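PDB 6QRZ: ribonucleoside-diphosphate reductase from Sulfolobus acidocaldarius DSM 639, which probably acts as an R2-like ligand-binding oxidase with a manganese/iron cofactor, and may have ribonucleoside-diphosphate reductase activity. Local coordinates for residues Leu74-Leu82 and Leu275-Phe283; Thr240-Tyr251 and Ile299-Val310. One frame throughout, in Å; residues are numbered along the deposited sequence.

Interaction 1 (Leu74-Leu82 and Leu275-Phe283); sequences LSKDEKNYL and LPFGLTPDF
F277 lays its ring against the first turns of helix 76-98, and E78 meets it over one face. The methylene CG of E78 sits 4.3 Å from the centroid of the F277 ring and 13° off the ring normal, a CH-pi contact, while the side chain continues extended beyond CG to a carboxylate whose plane is 24° from that of the ring. The far end of the ring reaches the helix backbone as well, with F277 CZ 3.3 Å from E78 O. Its rim is held at two diagonally placed atoms: L74 CD1 lies by CE1, and Y81 CD2 is 3.9 Å from F277 CD2. The L82 side chain crosses that of F277 at about a right angle, its CD1 approaching CZ.

Y81 is the second anchor. With CG anti to the backbone N (chi1 178°), its side chain extends along the 275-283 segment, where P276 CG rests 3.6 Å from Y81 CB and L279 CD1 stands 3.8 Å from Y81 CE2.

Behind these contacts, a type I' turn from P276 to L279, closed by L279 N to P276 O, presents the proline, phenylalanine and leucine together. On the other side, S75 is the N-cap of helix 76-98, its OG accepting a weak bond from E78 N at 3.4 Å.

Within the all-helical fold, helix 192-211 lies against the same cluster: T203 touches Y81 and L279, while I207 and L211 meet F277. I213, in the loop that follows, reaches both L74 and F277, and W71 of helix 67-71 lies against L82.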
loop_
_atom_site.group_PDB
_atom_site.type_symbol
_atom_site.label_atom_id
_atom_site.label_comp_id
_atom_site.label_asym_id
_atom_site.label_seq_id
_atom_site.Cartn_x
_atom_site.Cartn_y
_atom_site.Cartn_z
ATOM N N LEU A 74 -29.480 22.099 4.066
ATOM C CA LEU A 74 -28.843 22.419 5.333
ATOM C C LEU A 74 -28.556 23.912 5.411
ATOM O O LEU A 74 -28.358 24.579 4.391
ATOM C CB LEU A 74 -27.542 21.629 5.511
ATOM C CG LEU A 74 -27.689 20.109 5.622
ATOM C CD1 LEU A 74 -26.327 19.445 5.745
ATOM C CD2 LEU A 74 -28.576 19.746 6.802
ATOM N N SER A 75 -28.534 24.432 6.636
ATOM C CA SER A 75 -28.285 25.850 6.840
ATOM C C SER A 75 -26.825 26.185 6.533
ATOM O O SER A 75 -25.981 25.308 6.329
ATOM C CB SER A 75 -28.639 26.257 8.270
ATOM O OG SER A 75 -27.808 25.602 9.211
ATOM N N LYS A 76 -26.535 27.489 6.503
ATOM C CA LYS A 76 -25.188 27.940 6.168
ATOM C C LYS A 76 -24.172 27.521 7.223
ATOM O O LYS A 76 -23.016 27.237 6.889
ATOM C CB LYS A 76 -25.178 29.460 5.989
ATOM C CG LYS A 76 -23.858 30.028 5.489
ATOM C CD LYS A 76 -23.962 31.527 5.248
ATOM C CE LYS A 76 -22.638 32.106 4.777
ATOM N NZ LYS A 76 -22.168 31.473 3.514
ATOM N N ASP A 77 -24.578 27.470 8.493
ATOM C CA ASP A 77 -23.654 27.073 9.548
ATOM C C ASP A 77 -23.478 25.559 9.595
ATOM O O ASP A 77 -22.372 25.069 9.848
ATOM C CB ASP A 77 -24.141 27.599 10.898
ATOM C CG ASP A 77 -23.072 27.530 11.974
ATOM O OD1 ASP A 77 -21.915 27.189 11.649
ATOM O OD2 ASP A 77 -23.390 27.818 13.146
ATOM N N GLU A 78 -24.554 24.804 9.357
ATOM C CA GLU A 78 -24.449 23.348 9.349
ATOM C C GLU A 78 -23.577 22.866 8.196
ATOM O O GLU A 78 -22.823 21.897 8.344
ATOM C CB GLU A 78 -25.840 22.719 9.275
ATOM C CG GLU A 78 -26.678 22.921 10.528
ATOM C CD GLU A 78 -28.099 22.414 10.369
ATOM O OE1 GLU A 78 -28.452 21.973 9.255
ATOM O OE2 GLU A 78 -28.862 22.457 11.356
ATOM N N LYS A 79 -23.666 23.528 7.039
ATOM C CA LYS A 79 -22.767 23.205 5.938
ATOM C C LYS A 79 -21.334 23.614 6.252
ATOM O O LYS A 79 -20.390 23.015 5.725
ATOM C CB LYS A 79 -23.239 23.882 4.651
ATOM C CG LYS A 79 -24.548 23.340 4.102
ATOM C CD LYS A 79 -24.886 23.965 2.758
ATOM C CE LYS A 79 -25.051 25.471 2.869
ATOM N NZ LYS A 79 -25.411 26.086 1.561
ATOM N N ASN A 80 -21.153 24.623 7.107
ATOM C CA ASN A 80 -19.808 25.080 7.444
ATOM C C ASN A 80 -19.111 24.100 8.382
ATOM O O ASN A 80 -17.919 23.818 8.218
ATOM C CB ASN A 80 -19.874 26.475 8.067
ATOM C CG ASN A 80 -18.508 27.118 8.208
ATOM O OD1 ASN A 80 -17.514 26.618 7.684
ATOM N ND2 ASN A 80 -18.455 28.243 8.913
ATOM N N TYR A 81 -19.839 23.570 9.368
ATOM C CA TYR A 81 -19.235 22.614 10.291
ATOM C C TYR A 81 -19.041 21.255 9.632
ATOM O O TYR A 81 -18.032 20.582 9.873
ATOM C CB TYR A 81 -20.092 22.482 11.549
ATOM C CG TYR A 81 -19.569 21.467 12.540
ATOM C CD1 TYR A 81 -18.494 21.765 13.367
ATOM C CD2 TYR A 81 -20.153 20.212 12.653
ATOM C CE1 TYR A 81 -18.011 20.841 14.274
ATOM C CE2 TYR A 81 -19.679 19.281 13.558
ATOM C CZ TYR A 81 -18.608 19.601 14.365
ATOM O OH TYR A 81 -18.131 18.679 15.268
ATOM N N LEU A 82 -19.999 20.830 8.804
ATOM C CA LEU A 82 -19.848 19.566 8.089
ATOM C C LEU A 82 -18.658 19.617 7.140
ATOM O O LEU A 82 -17.861 18.675 7.081
ATOM C CB LEU A 82 -21.136 19.235 7.332
ATOM C CG LEU A 82 -21.270 17.842 6.708
ATOM C CD1 LEU A 82 -22.715 17.378 6.769
ATOM C CD2 LEU A 82 -20.775 17.827 5.268
ATOM N N LEU A 275 -22.710 24.495 19.095
ATOM C CA LEU A 275 -22.413 23.591 17.990
ATOM C C LEU A 275 -23.687 23.168 17.262
ATOM O O LEU A 275 -24.725 22.960 17.891
ATOM C CB LEU A 275 -21.658 22.360 18.495
ATOM C CG LEU A 275 -20.254 22.610 19.050
ATOM C CD1 LEU A 275 -19.627 21.309 19.523
ATOM C CD2 LEU A 275 -19.377 23.281 18.002
ATOM N N PRO A 276 -23.608 23.044 15.934
ATOM C CA PRO A 276 -24.798 22.679 15.154
ATOM C C PRO A 276 -25.137 21.201 15.255
ATOM O O PRO A 276 -24.502 20.460 16.013
ATOM C CB PRO A 276 -24.407 23.065 13.723
ATOM C CG PRO A 276 -22.926 22.911 13.704
ATOM C CD PRO A 276 -22.443 23.312 15.073
ATOM N N PHE A 277 -26.143 20.771 14.491
ATOM C CA PHE A 277 -26.581 19.375 14.448
ATOM C C PHE A 277 -26.987 18.857 15.827
ATOM O O PHE A 277 -26.952 17.652 16.081
ATOM C CB PHE A 277 -25.503 18.469 13.842
ATOM C CG PHE A 277 -25.140 18.818 12.426
ATOM C CD1 PHE A 277 -25.949 18.423 11.374
ATOM C CD2 PHE A 277 -23.984 19.527 12.145
ATOM C CE1 PHE A 277 -25.620 18.737 10.068
ATOM C CE2 PHE A 277 -23.646 19.845 10.837
ATOM C CZ PHE A 277 -24.466 19.448 9.798
ATOM N N GLY A 278 -27.383 19.759 16.723
ATOM C CA GLY A 278 -27.735 19.366 18.075
ATOM C C GLY A 278 -26.582 18.814 18.881
ATOM O O GLY A 278 -26.795 17.982 19.770
ATOM N N LEU A 279 -25.360 19.251 18.592
ATOM C CA LEU A 279 -24.178 18.762 19.285
ATOM C C LEU A 279 -23.846 19.655 20.472
ATOM O O LEU A 279 -23.928 20.883 20.387
ATOM C CB LEU A 279 -22.983 18.699 18.332
ATOM C CG LEU A 279 -23.073 17.683 17.192
ATOM C CD1 LEU A 279 -21.880 17.818 16.260
ATOM C CD2 LEU A 279 -23.168 16.270 17.743
ATOM N N THR A 280 -23.468 19.023 21.581
ATOM C CA THR A 280 -23.067 19.725 22.793
ATOM C C THR A 280 -21.552 19.760 22.888
ATOM O O THR A 280 -20.907 18.711 22.735
ATOM C CB THR A 280 -23.647 19.038 24.028
ATOM O OG1 THR A 280 -25.076 18.993 23.924
ATOM C CG2 THR A 280 -23.260 19.789 25.293
ATOM N N PRO A 281 -20.943 20.926 23.122
ATOM C CA PRO A 281 -19.475 20.971 23.223
ATOM C C PRO A 281 -18.925 20.174 24.392
ATOM O O PRO A 281 -17.771 19.732 24.338
ATOM C CB PRO A 281 -19.179 22.471 23.367
ATOM C CG PRO A 281 -20.442 23.057 23.904
ATOM C CD PRO A 281 -21.552 22.257 23.289
ATOM N N ASP A 282 -19.714 19.975 25.448
ATOM C CA ASP A 282 -19.281 19.159 26.574
ATOM C C ASP A 282 -19.439 17.665 26.320
ATOM O O ASP A 282 -18.970 16.863 27.135
ATOM C CB ASP A 282 -20.056 19.548 27.836
ATOM C CG ASP A 282 -19.775 20.972 28.278
ATOM O OD1 ASP A 282 -18.648 21.457 28.044
ATOM O OD2 ASP A 282 -20.681 21.604 28.859
ATOM N N PHE A 283 -20.080 17.274 25.219
ATOM C CA PHE A 283 -20.282 15.865 24.905
ATOM C C PHE A 283 -19.187 15.310 24.002
ATOM O O PHE A 283 -18.690 14.204 24.242
ATOM C CB PHE A 283 -21.653 15.664 24.254
ATOM C CG PHE A 283 -21.931 14.244 23.850
ATOM C CD1 PHE A 283 -22.284 13.297 24.797
ATOM C CD2 PHE A 283 -21.845 13.858 22.521
ATOM C CE1 PHE A 283 -22.540 11.989 24.428
ATOM C CE2 PHE A 283 -22.100 12.555 22.147
ATOM C CZ PHE A 283 -22.448 11.618 23.100
#

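Interaction 2 (Thr240-Tyr251 and Ile299-Val310); sequences TRLIVENGESIY and IERALKMTPEQV
Y251 OH donates to E300 OE2 at 2.7 Å, the one hydrogen bond between the two segments in this corner of the ferritin-like R2 helical bundle. The donor meets the oxygen from above the carboxylate plane, 37° out of it, and the carboxylate is turned 54° from the tyrosine ring. L303 CD1 is centred over one face of that ring in a CH-pi contact, 3.8 Å from its centroid, and I299 CG2 approaches obliquely.

Before helix 215-245 ends, A302 enters the apolar seam, its CB 3.6 Å from T240 CG2 and also against I243 CB. I243 spreads its branches: CD1 goes to I299 CG2, whereas CG2 points opposite the main-chain nitrogen, which carries it to L303 CD2 at 3.6 Å. The type II turn from A302 to M305 then redirects the chain past V244, so that the valine faces main-chain oxygens of A302 and M305 through CG1. T240 OG1 is hydrogen-bonded within its own helix, to T236 O and Y237 O. At the far end V244 and V310 reach toward each other tip to tip, with CG2 of V244 3.7 Å from CG1 of V310.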
loop_
_atom_site.group_PDB
_atom_site.type_symbol
_atom_site.label_atom_id
_atom_site.label_comp_id
_atom_site.label_asym_id
_atom_site.label_seq_id
_atom_site.Cartn_x
_atom_site.Cartn_y
_atom_site.Cartn_z
ATOM N N THR A 240 1.561 -2.681 21.857
ATOM C CA THR A 240 1.643 -3.705 22.895
ATOM C C THR A 240 2.827 -4.635 22.668
ATOM O O THR A 240 3.417 -5.130 23.635
ATOM C CB THR A 240 0.346 -4.514 22.961
ATOM O OG1 THR A 240 0.056 -5.069 21.673
ATOM C CG2 THR A 240 -0.816 -3.636 23.412
ATOM N N ARG A 241 3.187 -4.884 21.407
ATOM C CA ARG A 241 4.371 -5.686 21.122
ATOM C C ARG A 241 5.639 -4.994 21.604
ATOM O O ARG A 241 6.607 -5.662 21.983
ATOM C CB ARG A 241 4.461 -5.980 19.624
ATOM C CG ARG A 241 5.612 -6.895 19.236
ATOM C CD ARG A 241 5.615 -7.183 17.745
ATOM N NE ARG A 241 5.840 -5.980 16.948
ATOM C CZ ARG A 241 7.042 -5.532 16.596
ATOM N NH1 ARG A 241 8.132 -6.186 16.973
ATOM N NH2 ARG A 241 7.153 -4.430 15.868
ATOM N N LEU A 242 5.653 -3.660 21.601
ATOM C CA LEU A 242 6.808 -2.932 22.112
ATOM C C LEU A 242 6.805 -2.857 23.633
ATOM O O LEU A 242 7.876 -2.787 24.246
ATOM C CB LEU A 242 6.846 -1.527 21.512
ATOM C CG LEU A 242 7.002 -1.441 19.994
ATOM C CD1 LEU A 242 6.843 -0.003 19.532
ATOM C CD2 LEU A 242 8.348 -2.002 19.559
ATOM N N ILE A 243 5.621 -2.870 24.258
ATOM C CA ILE A 243 5.524 -2.872 25.717
ATOM C C ILE A 243 5.728 -4.262 26.302
ATOM O O ILE A 243 5.789 -4.411 27.530
ATOM C CB ILE A 243 4.171 -2.247 26.128
ATOM C CG1 ILE A 243 3.994 -0.887 25.455
ATOM C CG2 ILE A 243 4.081 -2.024 27.630
ATOM C CD1 ILE A 243 2.683 -0.206 25.784
ATOM N N VAL A 244 5.857 -5.289 25.467
ATOM C CA VAL A 244 6.232 -6.612 25.946
ATOM C C VAL A 244 7.661 -6.987 25.571
ATOM O O VAL A 244 8.241 -7.870 26.222
ATOM C CB VAL A 244 5.250 -7.697 25.453
ATOM C CG1 VAL A 244 3.837 -7.390 25.927
ATOM C CG2 VAL A 244 5.300 -7.820 23.942
ATOM N N GLU A 245 8.250 -6.351 24.557
ATOM C CA GLU A 245 9.647 -6.586 24.216
ATOM C C GLU A 245 10.592 -5.644 24.949
ATOM O O GLU A 245 11.727 -6.029 25.254
ATOM C CB GLU A 245 9.853 -6.448 22.704
ATOM C CG GLU A 245 9.188 -7.542 21.877
ATOM C CD GLU A 245 9.322 -7.312 20.380
ATOM O OE1 GLU A 245 9.853 -6.253 19.984
ATOM O OE2 GLU A 245 8.897 -8.191 19.601
ATOM N N ASN A 246 10.144 -4.411 25.241
ATOM C CA ASN A 246 10.897 -3.433 26.024
ATOM C C ASN A 246 9.886 -2.681 26.896
ATOM O O ASN A 246 9.589 -1.508 26.687
ATOM C CB ASN A 246 11.690 -2.476 25.130
ATOM C CG ASN A 246 12.876 -3.145 24.462
ATOM O OD1 ASN A 246 13.592 -3.932 25.082
ATOM N ND2 ASN A 246 13.092 -2.832 23.189
ATOM N N GLY A 247 9.357 -3.372 27.906
ATOM C CA GLY A 247 8.207 -2.850 28.628
ATOM C C GLY A 247 8.500 -1.591 29.424
ATOM O O GLY A 247 7.676 -0.674 29.469
ATOM N N GLU A 248 9.670 -1.527 30.059
ATOM C CA GLU A 248 9.939 -0.437 30.989
ATOM C C GLU A 248 10.244 0.877 30.279
ATOM O O GLU A 248 9.890 1.946 30.789
ATOM C CB GLU A 248 11.095 -0.817 31.917
ATOM C CG GLU A 248 11.259 0.104 33.115
ATOM C CD GLU A 248 12.194 -0.468 34.162
ATOM O OE1 GLU A 248 12.659 -1.614 33.985
ATOM O OE2 GLU A 248 12.464 0.228 35.163
ATOM N N SER A 249 10.885 0.827 29.112
ATOM C CA SER A 249 11.261 2.047 28.407
ATOM C C SER A 249 10.206 2.494 27.403
ATOM O O SER A 249 9.971 3.698 27.249
ATOM C CB SER A 249 12.602 1.849 27.694
ATOM O OG SER A 249 13.624 1.507 28.614
ATOM N N ILE A 250 9.565 1.548 26.713
ATOM C CA ILE A 250 8.566 1.903 25.709
ATOM C C ILE A 250 7.357 2.560 26.361
ATOM O O ILE A 250 6.815 3.544 25.844
ATOM C CB ILE A 250 8.159 0.660 24.899
ATOM C CG1 ILE A 250 9.320 0.197 24.021
ATOM C CG2 ILE A 250 6.921 0.941 24.068
ATOM C CD1 ILE A 250 9.891 1.287 23.163
ATOM N N TYR A 251 6.918 2.030 27.503
ATOM C CA TYR A 251 5.710 2.541 28.143
ATOM C C TYR A 251 5.858 4.009 28.523
ATOM O O TYR A 251 4.926 4.800 28.342
ATOM C CB TYR A 251 5.373 1.697 29.371
ATOM C CG TYR A 251 4.232 2.249 30.189
ATOM C CD1 TYR A 251 2.915 2.064 29.793
ATOM C CD2 TYR A 251 4.473 2.957 31.359
ATOM C CE1 TYR A 251 1.868 2.569 30.538
ATOM C CE2 TYR A 251 3.434 3.467 32.110
ATOM C CZ TYR A 251 2.134 3.270 31.697
ATOM O OH TYR A 251 1.098 3.778 32.447
ATOM N N ILE A 299 -3.187 0.409 26.680
ATOM C CA ILE A 299 -1.736 0.555 26.735
ATOM C C ILE A 299 -1.180 -0.098 27.992
ATOM O O ILE A 299 -0.271 -0.933 27.926
ATOM C CB ILE A 299 -1.338 2.039 26.649
ATOM C CG1 ILE A 299 -1.553 2.560 25.230
ATOM C CG2 ILE A 299 0.111 2.229 27.070
ATOM C CD1 ILE A 299 -0.911 1.695 24.180
ATOM N N GLU A 300 -1.720 0.270 29.156
ATOM C CA GLU A 300 -1.287 -0.349 30.402
ATOM C C GLU A 300 -1.701 -1.810 30.493
ATOM O O GLU A 300 -1.136 -2.552 31.304
ATOM C CB GLU A 300 -1.841 0.434 31.594
ATOM C CG GLU A 300 -1.416 1.895 31.615
ATOM C CD GLU A 300 -1.941 2.646 32.821
ATOM O OE1 GLU A 300 -2.779 2.083 33.557
ATOM O OE2 GLU A 300 -1.513 3.800 33.037
ATOM N N ARG A 301 -2.672 -2.240 29.681
ATOM C CA ARG A 301 -3.014 -3.656 29.619
ATOM C C ARG A 301 -1.832 -4.491 29.145
ATOM O O ARG A 301 -1.674 -5.642 29.566
ATOM C CB ARG A 301 -4.215 -3.866 28.696
ATOM C CG ARG A 301 -4.766 -5.282 28.686
ATOM C CD ARG A 301 -5.470 -5.604 29.992
ATOM N NE ARG A 301 -6.628 -4.741 30.212
ATOM C CZ ARG A 301 -7.348 -4.724 31.329
ATOM N NH1 ARG A 301 -7.029 -5.523 32.339
ATOM N NH2 ARG A 301 -8.386 -3.906 31.439
ATOM N N ALA A 302 -0.989 -3.924 28.278
ATOM C CA ALA A 302 0.167 -4.646 27.763
ATOM C C ALA A 302 1.228 -4.887 28.827
ATOM O O ALA A 302 2.044 -5.802 28.672
ATOM C CB ALA A 302 0.784 -3.883 26.592
ATOM N N LEU A 303 1.242 -4.090 29.890
ATOM C CA LEU A 303 2.248 -4.245 30.929
ATOM C C LEU A 303 2.072 -5.569 31.664
ATOM O O LEU A 303 0.954 -6.059 31.852
ATOM C CB LEU A 303 2.176 -3.080 31.915
ATOM C CG LEU A 303 2.754 -1.757 31.412
ATOM C CD1 LEU A 303 2.400 -0.623 32.354
ATOM C CD2 LEU A 303 4.262 -1.869 31.258
ATOM N N LYS A 304 3.202 -6.150 32.071
ATOM C CA LYS A 304 3.236 -7.418 32.800
ATOM C C LYS A 304 2.579 -8.548 32.013
ATOM O O LYS A 304 2.018 -9.480 32.595
ATOM C CB LYS A 304 2.590 -7.282 34.184
ATOM C CG LYS A 304 3.241 -6.230 35.071
ATOM C CD LYS A 304 2.593 -6.182 36.443
ATOM C CE LYS A 304 2.734 -7.510 37.164
ATOM N NZ LYS A 304 2.123 -7.460 38.517
ATOM N N MET A 305 2.644 -8.479 30.686
ATOM C CA MET A 305 2.139 -9.531 29.816
ATOM C C MET A 305 3.301 -10.252 29.148
ATOM O O MET A 305 4.292 -9.628 28.757
ATOM C CB MET A 305 1.192 -8.969 28.750
ATOM C CG MET A 305 -0.244 -8.806 29.222
ATOM S SD MET A 305 -1.380 -8.428 27.873
ATOM C CE MET A 305 -2.955 -8.517 28.724
ATOM N N THR A 306 3.170 -11.567 29.023
ATOM C CA THR A 306 4.219 -12.365 28.409
ATOM C C THR A 306 4.251 -12.114 26.902
ATOM O O THR A 306 3.196 -12.042 26.262
ATOM C CB THR A 306 3.989 -13.851 28.692
ATOM O OG1 THR A 306 3.933 -14.067 30.108
ATOM C CG2 THR A 306 5.109 -14.700 28.101
ATOM N N PRO A 307 5.440 -11.958 26.310
ATOM C CA PRO A 307 5.517 -11.825 24.845
ATOM C C PRO A 307 4.881 -12.981 24.095
ATOM O O PRO A 307 4.501 -12.808 22.931
ATOM C CB PRO A 307 7.027 -11.751 24.582
ATOM C CG PRO A 307 7.596 -11.198 25.844
ATOM C CD PRO A 307 6.748 -11.752 26.956
ATOM N N GLU A 308 4.752 -14.154 24.720
ATOM C CA GLU A 308 4.067 -15.272 24.086
ATOM C C GLU A 308 2.570 -15.023 23.951
ATOM O O GLU A 308 1.929 -15.615 23.076
ATOM C CB GLU A 308 4.324 -16.555 24.883
ATOM C CG GLU A 308 3.876 -17.843 24.198
ATOM C CD GLU A 308 2.442 -18.217 24.526
ATOM O OE1 GLU A 308 1.923 -17.748 25.562
ATOM O OE2 GLU A 308 1.832 -18.979 23.746
ATOM N N GLN A 309 2.003 -14.147 24.782
ATOM C CA GLN A 309 0.565 -13.922 24.781
ATOM C C GLN A 309 0.105 -13.003 23.654
ATOM O O GLN A 309 -1.093 -12.973 23.350
ATOM C CB GLN A 309 0.133 -13.343 26.132
ATOM C CG GLN A 309 -1.355 -13.452 26.420
ATOM C CD GLN A 309 -1.715 -12.941 27.799
ATOM O OE1 GLN A 309 -0.845 -12.532 28.567
ATOM N NE2 GLN A 309 -3.003 -12.963 28.120
ATOM N N VAL A 310 1.016 -12.266 23.021
ATOM C CA VAL A 310 0.622 -11.323 21.980
ATOM C C VAL A 310 1.428 -11.558 20.707
ATOM O O VAL A 310 0.897 -11.445 19.597
ATOM C CB VAL A 310 0.761 -9.868 22.473
ATOM C CG1 VAL A 310 2.185 -9.579 22.931
ATOM C CG2 VAL A 310 0.326 -8.888 21.391
#

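Overall arrangement
Helix 281-301 ties the two sites together: interaction 1 uses the loop that leads into it, interaction 2 its last turn and the chain beyond. Their centres are about 41 Å apart and their nearest atoms about 21 Å, on opposite sides of the chain's centre, so neither touches the other. The helices on the other side of each contact include two that carry metal ligands. Helix 76-98, which begins in interaction 1, carries the manganese ligand E93, while helix 215-245, which ends in interaction 2, carries E228 and H231. E228 binds both manganese and iron, as does E126. The two contacts thus lie near opposite ends of helix 281-301, each against a helix that supplies cofactor ligands.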